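Local coordinates for uncharacterized protein (Porphyromonas gingivalis, PDB 1ZBS), which is of unknown function but probably phosphorylates N-acetylglucosamine with ATP, as a putative sugar kinase of the actin-like ATPase (ASKHA) superfamily, at residues F34-D37 with R38-D42; G96-L99 with G100-R103; A204-L207 with D208-A211; P270-G273 with L274-Y277. One frame throughout, in Å; residues are numbered along the deposited sequence.

Interaction 1 (F34-D37 with R38-D42); sequences FQQD and RNEID
Glu40 N donates to Asp37 OD2 at 3.0 Å with an N-H...O angle of 150°. OD2 sits too close to a neighbouring atom in the model, so the exact length is uncertain. The return bond is weak: Asp37 N reaches Glu40 OE2 at 2.9 Å, with a bent angle of 128°. Together they make a capping box, with Asp37 as N-cap of the helix that follows. Both side chains set CG between the backbone N and the carbonyl carbon. This folds each carboxylate back toward the other's backbone amide. The two side chains cross at about a right angle, with their carboxylate planes steeply turned to each other. The two like charges come close, though OD2 is uncertain, and probably disfavour each other somewhat.

Gln36 flanks the box. Its CB lies 3.4 Å from Glu40 CD, and its amide plane is steeply turned to that carboxylate. Gln36 OE1 takes a hydrogen bond from Asn32 N. Ile41 N bonds weakly back to Asp37 O.

The cap starts helix 38-53 at the surface, after the loop that leaves strand 21-29. Arg38 forms a salt bridge to Glu80 and packs on Met77, joining this helix start to helix 75-85.

Interaction 2 (G96-L99 with G100-R103); sequences GDML and GAAR
Leu99 with Arg103 (i to i+4) and Met98 with Ala101 (i to i+3) make a local contact in the first turns of helix 97-105. The helix follows strand 91-95, the outermost strand, within this chain, of the sheet that also holds strands 2-7 and 11-18. Gly96 is the N-cap residue. Four successive i to i+4 backbone bonds build the turns: Gly100 N to Gly96 O at 3.2 Å, Ala101 N to Asp97 O at 2.9 Å, Ala102 N to Met98 O and Arg103 N to Leu99 O.

The two side-chain pairs accompany these bonds. Leu99 lies against the Arg103 side chain, with CD2 over the centre of one guanidinium face, 4.1 Å from its plane. Leu99 CD1 is 3.9 Å from Arg103 NE. The Arg103 chain runs extended from CG to NE, with CG anti to the carbonyl carbon (chi1 -79°), and this carries the flat group past the leucine. Arg103 NH2 is hydrogen-bonded to Tyr66 OH, which helps to fix the group's rotation. The other pair is apolar. Selenomethionine Met98 bends at chi2 and chi3, bringing CE back to 3.7 Å from Ala101 CB.

Met98 and Ala102 meet strands 111-116 and 120-125 of the second sheet, Ala101 the former and Leu99 the latter. Met98 and Leu99 also meet strand 130-133. Arg103 instead touches Leu274, Tyr277 and His278 of helix 271-280.

Interaction 3 (A204-L207 with D208-A211); sequences AQHL and DIPA
Ile209 and His206 meet across a tight turn through one backbone bond and one side-chain contact. Ile209 N donates to His206 O at 3.0 Å with an N-H...O angle of 159°. The donor stands 45° out of the carbonyl plane, so the bond is fairly straight at the hydrogen but is not aimed at a lone pair. This bond closes a type I beta turn from His206 to Ile209. The two side chains run side by side and point the same way. Ile209 CD1 approaches the imidazole obliquely, and it lies 4.2 Å from His206 CB. Ile209 CG1 passes 3.5 Å from His206 O, the oxygen that takes the turn bond.

Leu207 and Asp208 are the central residues of the turn. Asp208 has a chi1 of 33°, which swings the carboxylate back over the preceding backbone, with OD1 3.5 Å from His206 C. A second type I turn, Ala204 to Leu207, comes just before and follows helix 200-204. Farther out, the His206 ring meets that of Phe202, Leu207 packs on Tyr248, and Ile209 packs on Pro164.

Ile209 is also the N-cap residue of helix 210-229. A single N-H...O bond thus closes the turn between two helices, helped by a modest apolar overlap of Ile209 with His206, with an acidic residue at the surface.

Interaction 4 (P270-G273 with L274-Y277); sequences PMEG and LIQY
Leu274 N donates to Pro270 O at 2.7 Å, and Ile275 N to Met271 O at 2.9 Å. Both donors lie nearly along the C=O axis, with C=O...N angles of 168° and 167°. Tyr277 N bonds to Gly273 O at 3.0 Å. Between these, Glu272 O receives two weaker bonds, from Gln276 N and, more bent, from Ile275 N. Just ahead of the turn, Met271 N donates to Ser269 OG.

These bonds build the first turns of helix 271-280, the last helix of the chain. It follows strand 263-267 of the second sheet but packs on the first sheet, so the chain crosses back to the N-terminal half of an actin-like fold.

The packing pairs residues three and four apart. The Pro270 ring and Leu274 lie side by side, with Pro270 CB 3.6 Å from Leu274 CD2. Selenomethionine Met271 sets CG anti to its N (chi1 -164°) and then bends twice. Its CE thus turns back across Leu274, near Leu274 CB, though CE is doubtfully placed in the model. Outside the turn, Met271 and Leu274 meet Ile4 of strand 2-7, while Ile275 rests on Cys15 and Ala17 of strand 11-18.

In the fold
The four interactions come in series along the chain, and each sits at or near the start of a helix. Interactions 2 and 4 are neighbours, with centres 11 Å apart. Arg103 NE lies 3.2 Å from Tyr277 OH, and Leu274 packs on both Gly100 and Arg103, so helices 97-105 and 271-280 adjoin between the two five-stranded sheets. Interaction 1 lies at the surface of the first-sheet half, with its centre about 21 Å from that of interaction 2. Interaction 3 is on the opposite side of the chain's centre from interaction 1, about 40 Å away between centres. Interactions 1 and 3 are surface contacts, whereas 2 and 4 lie where the two sheets' helices meet, in what is probably the two-domain fold of ASKHA sugar kinases.

Interaction 1 (F34-D37 with R38-D42)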
# COMPACT_ATOMS: atom_id res chain seq x y z
N PHE A 34 19.67 -2.00 8.36
CA PHE A 34 19.31 -1.59 7.00
C PHE A 34 18.43 -0.35 7.01
O PHE A 34 18.48 0.47 6.08
CB PHE A 34 18.57 -2.71 6.27
CG PHE A 34 18.38 -2.44 4.80
CD1 PHE A 34 17.17 -2.76 4.18
CD2 PHE A 34 19.41 -1.90 4.04
CE1 PHE A 34 17.00 -2.55 2.81
CE2 PHE A 34 19.25 -1.68 2.67
CZ PHE A 34 18.04 -2.00 2.05
N GLN A 35 17.62 -0.22 8.05
CA GLN A 35 16.70 0.89 8.18
C GLN A 35 17.37 2.07 8.88
O GLN A 35 17.10 3.23 8.55
CB GLN A 35 15.47 0.44 8.97
CG GLN A 35 14.18 1.14 8.60
CD GLN A 35 12.97 0.23 8.76
OE1 GLN A 35 12.84 -0.77 8.06
NE2 GLN A 35 12.10 0.58 9.69
N GLN A 36 18.25 1.77 9.83
CA GLN A 36 18.98 2.80 10.58
C GLN A 36 20.46 2.76 10.22
O GLN A 36 20.90 1.88 9.47
CB GLN A 36 18.79 2.57 12.09
CG GLN A 36 17.37 2.79 12.58
CD GLN A 36 17.11 2.15 13.93
OE1 GLN A 36 17.12 0.93 14.07
NE2 GLN A 36 16.86 2.98 14.94
N ASP A 37 21.24 3.71 10.75
CA ASP A 37 22.67 3.76 10.46
C ASP A 37 23.56 3.63 11.70
O ASP A 37 23.07 3.44 12.81
CB ASP A 37 23.01 5.04 9.70
CG ASP A 37 22.85 6.29 10.54
OD1 ASP A 37 22.97 7.40 9.98
OD2 ASP A 37 22.60 6.17 11.76
N ARG A 38 24.86 3.77 11.48
CA ARG A 38 25.86 3.64 12.54
C ARG A 38 25.52 4.24 13.91
O ARG A 38 25.27 3.49 14.87
CB ARG A 38 27.19 4.23 12.05
CG ARG A 38 28.37 3.99 12.98
CD ARG A 38 28.95 2.57 12.84
NE ARG A 38 29.43 2.31 11.47
CZ ARG A 38 30.19 1.27 11.13
NH1 ARG A 38 30.58 1.13 9.87
NH2 ARG A 38 30.58 0.39 12.05
N ASN A 39 25.50 5.56 14.01
CA ASN A 39 25.25 6.20 15.29
C ASN A 39 23.79 6.40 15.71
O ASN A 39 23.50 6.60 16.90
CB ASN A 39 26.02 7.54 15.38
CG ASN A 39 25.61 8.55 14.31
OD1 ASN A 39 24.46 9.01 14.28
ND2 ASN A 39 26.54 8.89 13.43
N GLU A 40 22.86 6.34 14.77
CA GLU A 40 21.46 6.52 15.15
C GLU A 40 20.99 5.25 15.86
O GLU A 40 19.89 5.21 16.42
CB GLU A 40 20.58 6.81 13.92
CG GLU A 40 20.13 5.60 13.14
CD GLU A 40 19.00 5.93 12.18
OE1 GLU A 40 17.93 6.40 12.66
OE2 GLU A 40 19.18 5.74 10.95
N ILE A 41 21.83 4.21 15.82
CA ILE A 41 21.53 2.95 16.50
C ILE A 41 22.60 2.75 17.58
O ILE A 41 22.44 1.93 18.49
CB ILE A 41 21.56 1.73 15.53
CG1 ILE A 41 21.05 0.48 16.26
CG2 ILE A 41 23.00 1.46 15.06
CD1 ILE A 41 19.72 0.71 16.98
N ASP A 42 23.68 3.52 17.46
CA ASP A 42 24.80 3.47 18.40
C ASP A 42 24.34 4.16 19.68
O ASP A 42 24.98 4.05 20.73
CB ASP A 42 25.99 4.23 17.81
CG ASP A 42 27.32 3.63 18.20
OD1 ASP A 42 27.61 2.48 17.79
OD2 ASP A 42 28.08 4.30 18.93

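Interaction 2 (G96-L99 with G100-R103)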
# COMPACT_ATOMS: atom_id res chain seq x y z
N GLY A 96 19.72 -12.59 10.47
CA GLY A 96 18.35 -12.16 10.23
C GLY A 96 17.34 -12.78 11.18
O GLY A 96 17.60 -13.83 11.78
N ASP A 97 16.19 -12.14 11.31
CA ASP A 97 15.14 -12.63 12.19
C ASP A 97 14.49 -13.91 11.67
O ASP A 97 13.96 -14.71 12.45
CB ASP A 97 14.07 -11.56 12.42
CG ASP A 97 13.47 -11.03 11.13
OD1 ASP A 97 12.38 -10.42 11.20
OD2 ASP A 97 14.07 -11.20 10.04
N MSE A 98 14.53 -14.11 10.36
CA MSE A 98 13.93 -15.29 9.75
C MSE A 98 14.72 -16.52 10.21
O MSE A 98 14.14 -17.55 10.56
CB MSE A 98 13.97 -15.18 8.22
CG MSE A 98 13.22 -16.28 7.48
SE MSE A 98 11.31 -16.34 7.82
CE MSE A 98 11.28 -17.54 9.35
N LEU A 99 16.04 -16.39 10.23
CA LEU A 99 16.91 -17.46 10.65
C LEU A 99 16.72 -17.74 12.14
O LEU A 99 16.76 -18.89 12.58
CB LEU A 99 18.37 -17.09 10.36
CG LEU A 99 19.43 -18.05 10.92
CD1 LEU A 99 19.21 -19.45 10.37
CD2 LEU A 99 20.81 -17.53 10.56
N GLY A 100 16.54 -16.67 12.90
CA GLY A 100 16.32 -16.81 14.32
C GLY A 100 15.04 -17.58 14.58
O GLY A 100 14.95 -18.37 15.52
N ALA A 101 14.04 -17.35 13.74
CA ALA A 101 12.77 -18.04 13.90
C ALA A 101 12.91 -19.52 13.57
O ALA A 101 12.40 -20.37 14.29
CB ALA A 101 11.70 -17.40 13.02
N ALA A 102 13.62 -19.82 12.49
CA ALA A 102 13.79 -21.21 12.10
C ALA A 102 14.57 -21.98 13.15
O ALA A 102 14.25 -23.14 13.44
CB ALA A 102 14.50 -21.30 10.75
N ARG A 103 15.60 -21.36 13.71
CA ARG A 103 16.40 -22.02 14.74
C ARG A 103 15.59 -22.28 15.99
O ARG A 103 15.78 -23.29 16.67
CB ARG A 103 17.63 -21.18 15.08
CG ARG A 103 18.75 -21.31 14.07
CD ARG A 103 19.94 -20.44 14.45
NE ARG A 103 21.08 -20.69 13.57
CZ ARG A 103 22.20 -19.98 13.60
NH1 ARG A 103 23.19 -20.27 12.76
NH2 ARG A 103 22.34 -18.98 14.45

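Interaction 3 (A204-L207 with D208-A211)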
# COMPACT_ATOMS: atom_id res chain seq x y z
N ALA A 204 -9.09 -9.10 16.02
CA ALA A 204 -9.13 -10.36 16.76
C ALA A 204 -10.34 -10.43 17.67
O ALA A 204 -10.95 -11.49 17.84
CB ALA A 204 -7.85 -10.52 17.58
N GLN A 205 -10.71 -9.29 18.26
CA GLN A 205 -11.85 -9.26 19.16
C GLN A 205 -13.20 -9.28 18.45
O GLN A 205 -14.25 -9.31 19.10
CB GLN A 205 -11.76 -8.03 20.08
CG GLN A 205 -10.78 -8.23 21.23
CD GLN A 205 -10.64 -7.00 22.12
OE1 GLN A 205 -11.62 -6.35 22.47
NE2 GLN A 205 -9.40 -6.70 22.50
N HIS A 206 -13.18 -9.30 17.12
CA HIS A 206 -14.40 -9.30 16.33
C HIS A 206 -14.51 -10.44 15.34
O HIS A 206 -15.30 -10.38 14.40
CB HIS A 206 -14.53 -7.97 15.60
CG HIS A 206 -14.97 -6.84 16.49
ND1 HIS A 206 -16.28 -6.66 16.87
CD2 HIS A 206 -14.27 -5.85 17.08
CE1 HIS A 206 -16.37 -5.61 17.66
NE2 HIS A 206 -15.16 -5.10 17.80
N LEU A 207 -13.71 -11.49 15.56
CA LEU A 207 -13.70 -12.67 14.69
C LEU A 207 -15.05 -13.38 14.67
O LEU A 207 -15.32 -14.21 13.81
CB LEU A 207 -12.63 -13.65 15.16
CG LEU A 207 -11.18 -13.20 15.00
CD1 LEU A 207 -10.25 -14.16 15.73
CD2 LEU A 207 -10.84 -13.14 13.52
N ASP A 208 -15.90 -13.05 15.65
CA ASP A 208 -17.22 -13.65 15.73
C ASP A 208 -18.10 -13.14 14.60
O ASP A 208 -19.19 -13.67 14.36
CB ASP A 208 -17.88 -13.35 17.09
CG ASP A 208 -17.48 -11.99 17.65
OD1 ASP A 208 -16.30 -11.82 18.05
OD2 ASP A 208 -18.36 -11.09 17.71
N ILE A 209 -17.63 -12.12 13.90
CA ILE A 209 -18.36 -11.54 12.78
C ILE A 209 -17.82 -12.15 11.49
O ILE A 209 -16.61 -12.16 11.26
CB ILE A 209 -18.16 -10.01 12.71
CG1 ILE A 209 -18.66 -9.35 14.00
CG2 ILE A 209 -18.87 -9.46 11.50
CD1 ILE A 209 -18.42 -7.85 14.04
N PRO A 210 -18.71 -12.66 10.62
CA PRO A 210 -18.37 -13.29 9.34
C PRO A 210 -17.38 -12.51 8.48
O PRO A 210 -16.29 -13.00 8.18
CB PRO A 210 -19.73 -13.43 8.66
CG PRO A 210 -20.63 -13.70 9.81
CD PRO A 210 -20.17 -12.67 10.83
N ALA A 211 -17.78 -11.31 8.08
CA ALA A 211 -16.95 -10.45 7.25
C ALA A 211 -15.52 -10.31 7.76
O ALA A 211 -14.57 -10.28 6.97
CB ALA A 211 -17.59 -9.07 7.14

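Interaction 4 (P270-G273 with L274-Y277)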
# COMPACT_ATOMS: atom_id res chain seq x y z
N PRO A 270 10.29 -16.42 19.72
CA PRO A 270 11.26 -17.49 19.46
C PRO A 270 12.30 -17.48 20.58
O PRO A 270 13.24 -18.27 20.57
CB PRO A 270 11.87 -17.07 18.14
CG PRO A 270 11.95 -15.58 18.29
CD PRO A 270 10.58 -15.24 18.86
N MSE A 271 12.13 -16.57 21.53
CA MSE A 271 13.10 -16.46 22.61
C MSE A 271 13.42 -17.77 23.32
O MSE A 271 14.57 -18.17 23.37
CB MSE A 271 12.65 -15.42 23.62
CG MSE A 271 13.79 -14.98 24.53
SE MSE A 271 15.36 -14.42 23.51
CE MSE A 271 16.35 -16.07 23.44
N GLU A 272 12.40 -18.43 23.86
CA GLU A 272 12.61 -19.70 24.54
C GLU A 272 13.37 -20.64 23.63
O GLU A 272 14.26 -21.38 24.06
CB GLU A 272 11.27 -20.33 24.93
CG GLU A 272 10.57 -19.63 26.09
CD GLU A 272 11.43 -19.57 27.34
OE1 GLU A 272 11.94 -20.63 27.78
OE2 GLU A 272 11.61 -18.46 27.89
N GLY A 273 13.02 -20.61 22.35
CA GLY A 273 13.67 -21.45 21.37
C GLY A 273 15.13 -21.08 21.15
O GLY A 273 15.97 -21.96 21.05
N LEU A 274 15.43 -19.79 21.07
CA LEU A 274 16.81 -19.36 20.85
C LEU A 274 17.68 -19.62 22.07
O LEU A 274 18.90 -19.74 21.95
CB LEU A 274 16.90 -17.87 20.52
CG LEU A 274 16.81 -17.38 19.07
CD1 LEU A 274 17.42 -18.42 18.13
CD2 LEU A 274 15.39 -17.11 18.73
N ILE A 275 17.06 -19.68 23.24
CA ILE A 275 17.84 -19.93 24.44
C ILE A 275 18.33 -21.36 24.42
O ILE A 275 19.51 -21.61 24.65
CB ILE A 275 17.01 -19.69 25.70
CG1 ILE A 275 16.63 -18.21 25.77
CG2 ILE A 275 17.81 -20.11 26.92
CD1 ILE A 275 15.67 -17.88 26.87
N GLN A 276 17.44 -22.30 24.12
CA GLN A 276 17.84 -23.70 24.08
C GLN A 276 18.80 -23.95 22.91
O GLN A 276 19.70 -24.78 23.02
CB GLN A 276 16.62 -24.61 23.96
CG GLN A 276 15.77 -24.72 25.23
CD GLN A 276 16.55 -25.20 26.45
OE1 GLN A 276 17.41 -24.49 26.98
NE2 GLN A 276 16.26 -26.43 26.90
N TYR A 277 18.62 -23.21 21.82
CA TYR A 277 19.47 -23.38 20.65
C TYR A 277 20.93 -23.06 20.95
O TYR A 277 21.81 -23.88 20.71
CB TYR A 277 19.00 -22.49 19.50
CG TYR A 277 19.94 -22.56 18.31
CD1 TYR A 277 19.76 -23.51 17.31
CD2 TYR A 277 21.05 -21.72 18.23
CE1 TYR A 277 20.67 -23.62 16.26
CE2 TYR A 277 21.96 -21.82 17.19
CZ TYR A 277 21.77 -22.78 16.21
OH TYR A 277 22.67 -22.90 15.18